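Local atomic coordinates of peroxidase (Cellulomonas bogoriensis 69B4 = DSM 16987, PDB entry 6QZO), a protein that binds heme b and probably works as a dye-decolourising (DyP-type) peroxidase, oxidising its substrates at the expense of hydrogen peroxide. Residues P43-I48 / L306-N311. Numbering follows the deposited sequence.
Sequences PPPSFI and LRRAYN. With HEM (protoporphyrin IX containing Fe), chain I.
At the interface between the two ferredoxin-like halves of the DyP fold, Y310 on the C-terminal half's strand lies against the loop and first strand of the N-terminal half. Its hydroxyl donates a hydrogen bond to P45 O (OH to O 2.6 Å), reaching it 25° off the carbonyl plane; the long, flat tyrosine carries its donor as far as this loop carbonyl. I48 covers one face of the ring, its CG2 making a CH-pi contact 3.7 Å from the ring centroid. With CG1 anti to the backbone N (chi1 -169°), I48 CD1 reaches Y310 CD1 and CE1, giving the aromatic face a branched apolar partner. R308 runs extended from CG to NE, and P44 CA lies over one guanidinium face, 3.7 Å from R308 NH2, while P44 CG packs on R308 CG at 3.9 Å; NH2 is bonded to T42 O. R307, on the heme side, grips the propionate oxygen O1A through NH1 (2.7 Å) and NH2 (2.9 Å), its guanidinium face against pyrrole D; NH1 also forms a salt bridge with E201. Strand 306-314, interrupted by a bulge or short loop, lies between heme and N-terminal sheet, paired with strand 323-332, while strand 47-55 runs between 143-149 and 170-179.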
# COMPACT_ATOMS: atom_id res chain seq x y z
N PRO A 43 1.33 11.96 16.49
CA PRO A 43 0.70 12.44 15.26
C PRO A 43 0.71 11.31 14.23
O PRO A 43 1.74 10.65 14.05
CB PRO A 43 1.57 13.64 14.84
CG PRO A 43 2.26 14.11 16.11
CD PRO A 43 2.39 12.86 16.97
N PRO A 44 -0.44 10.97 13.60
CA PRO A 44 -0.48 9.83 12.69
C PRO A 44 0.42 10.01 11.47
O PRO A 44 0.34 11.01 10.77
CB PRO A 44 -1.97 9.73 12.32
CG PRO A 44 -2.68 10.42 13.46
CD PRO A 44 -1.76 11.54 13.86
N PRO A 45 1.35 9.06 11.22
CA PRO A 45 2.18 9.09 10.02
C PRO A 45 1.43 8.46 8.83
O PRO A 45 0.31 8.02 9.00
CB PRO A 45 3.37 8.24 10.46
CG PRO A 45 2.72 7.17 11.30
CD PRO A 45 1.65 7.89 12.07
N SER A 46 2.08 8.38 7.67
CA SER A 46 1.45 8.08 6.37
C SER A 46 0.85 6.67 6.32
O SER A 46 -0.22 6.52 5.67
CB SER A 46 2.42 8.31 5.25
OG SER A 46 2.78 9.68 5.17
N PHE A 47 1.48 5.66 6.93
CA PHE A 47 1.09 4.25 6.71
C PHE A 47 0.84 3.50 8.02
O PHE A 47 1.44 3.86 9.06
CB PHE A 47 2.13 3.54 5.84
CG PHE A 47 2.45 4.34 4.61
CD1 PHE A 47 1.47 4.58 3.66
CD2 PHE A 47 3.69 4.92 4.44
CE1 PHE A 47 1.74 5.36 2.54
CE2 PHE A 47 3.96 5.68 3.31
CZ PHE A 47 2.98 5.91 2.37
N ILE A 48 -0.01 2.47 7.92
CA ILE A 48 -0.42 1.56 9.02
C ILE A 48 -0.56 0.13 8.50
O ILE A 48 -1.08 -0.07 7.39
CB ILE A 48 -1.75 2.00 9.66
CG1 ILE A 48 -2.03 1.24 10.94
CG2 ILE A 48 -2.92 1.89 8.67
CD1 ILE A 48 -3.03 1.93 11.84
N LEU A 306 -10.70 8.95 20.74
CA LEU A 306 -9.65 9.36 19.78
C LEU A 306 -9.78 8.50 18.52
O LEU A 306 -9.35 7.33 18.54
CB LEU A 306 -8.27 9.20 20.42
CG LEU A 306 -7.09 9.69 19.58
CD1 LEU A 306 -7.26 11.17 19.21
CD2 LEU A 306 -5.78 9.43 20.28
N ARG A 307 -10.38 9.06 17.47
CA ARG A 307 -10.37 8.42 16.14
C ARG A 307 -8.96 8.60 15.58
O ARG A 307 -8.40 9.71 15.71
CB ARG A 307 -11.44 9.04 15.23
CG ARG A 307 -12.85 8.71 15.69
CD ARG A 307 -13.88 9.44 14.85
NE ARG A 307 -13.83 10.87 15.06
CZ ARG A 307 -13.98 11.81 14.13
NH1 ARG A 307 -14.18 11.49 12.86
NH2 ARG A 307 -13.95 13.08 14.47
N ARG A 308 -8.42 7.53 15.00
CA ARG A 308 -7.07 7.52 14.38
C ARG A 308 -7.16 6.66 13.12
O ARG A 308 -6.46 5.63 13.04
CB ARG A 308 -6.05 7.02 15.42
CG ARG A 308 -4.66 7.58 15.19
CD ARG A 308 -3.73 7.11 16.27
NE ARG A 308 -2.35 7.52 16.10
CZ ARG A 308 -1.48 6.95 15.30
NH1 ARG A 308 -1.86 6.05 14.42
NH2 ARG A 308 -0.20 7.28 15.38
N ALA A 309 -8.04 7.07 12.20
CA ALA A 309 -8.46 6.27 11.03
C ALA A 309 -7.47 6.42 9.86
O ALA A 309 -6.73 7.44 9.77
CB ALA A 309 -9.86 6.63 10.63
N TYR A 310 -7.46 5.41 9.00
CA TYR A 310 -6.63 5.31 7.78
C TYR A 310 -7.53 4.87 6.62
O TYR A 310 -8.53 4.20 6.88
CB TYR A 310 -5.47 4.34 8.03
CG TYR A 310 -4.31 4.94 8.78
CD1 TYR A 310 -4.32 5.09 10.16
CD2 TYR A 310 -3.20 5.38 8.09
CE1 TYR A 310 -3.25 5.67 10.82
CE2 TYR A 310 -2.13 5.96 8.74
CZ TYR A 310 -2.14 6.09 10.11
OH TYR A 310 -1.07 6.66 10.72
N ASN A 311 -7.18 5.23 5.40
CA ASN A 311 -7.87 4.75 4.17
C ASN A 311 -7.38 3.33 3.86
O ASN A 311 -6.18 3.08 4.02
CB ASN A 311 -7.59 5.64 2.95
CG ASN A 311 -7.97 7.08 3.21
OD1 ASN A 311 -9.03 7.34 3.77
ND2 ASN A 311 -7.09 7.99 2.83
CHA HEM I . -17.20 12.55 12.19
CHB HEM I . -16.77 9.99 8.13
CHC HEM I . -17.77 5.96 10.59
CHD HEM I . -17.79 8.46 14.71
C1A HEM I . -17.03 12.20 10.88
C2A HEM I . -16.88 13.13 9.80
C3A HEM I . -16.77 12.40 8.66
C4A HEM I . -16.83 11.03 9.03
CMA HEM I . -16.61 12.92 7.25
CAA HEM I . -16.90 14.64 9.89
CBA HEM I . -15.52 15.26 10.13
CGA HEM I . -15.09 14.98 11.54
O1A HEM I . -14.39 13.95 11.73
O2A HEM I . -15.44 15.76 12.47
C1B HEM I . -17.02 8.67 8.48
C2B HEM I . -17.02 7.63 7.52
C3B HEM I . -17.30 6.47 8.20
C4B HEM I . -17.48 6.88 9.60
CMB HEM I . -16.73 7.78 6.03
CAB HEM I . -17.36 5.07 7.74
CBB HEM I . -16.90 4.66 6.56
C1C HEM I . -17.85 6.27 11.93
C2C HEM I . -18.12 5.33 12.93
C3C HEM I . -18.14 6.01 14.13
C4C HEM I . -17.87 7.40 13.83
CMC HEM I . -18.36 3.85 12.80
CAC HEM I . -18.40 5.18 15.34
CBC HEM I . -18.45 5.62 16.57
C1D HEM I . -17.63 9.81 14.33
C2D HEM I . -17.59 10.91 15.30
C3D HEM I . -17.45 12.05 14.60
C4D HEM I . -17.39 11.62 13.19
CMD HEM I . -17.72 10.86 16.82
CAD HEM I . -17.36 13.47 15.18
CBD HEM I . -18.77 14.09 15.29
CGD HEM I . -18.82 15.49 15.90
O1D HEM I . -18.75 15.65 17.14
O2D HEM I . -18.96 16.52 15.18
NA HEM I . -17.00 10.93 10.39
NB HEM I . -17.30 8.19 9.69
NC HEM I . -17.71 7.51 12.47
ND HEM I . -17.51 10.30 13.08
FE HEM I . -17.46 9.33 11.46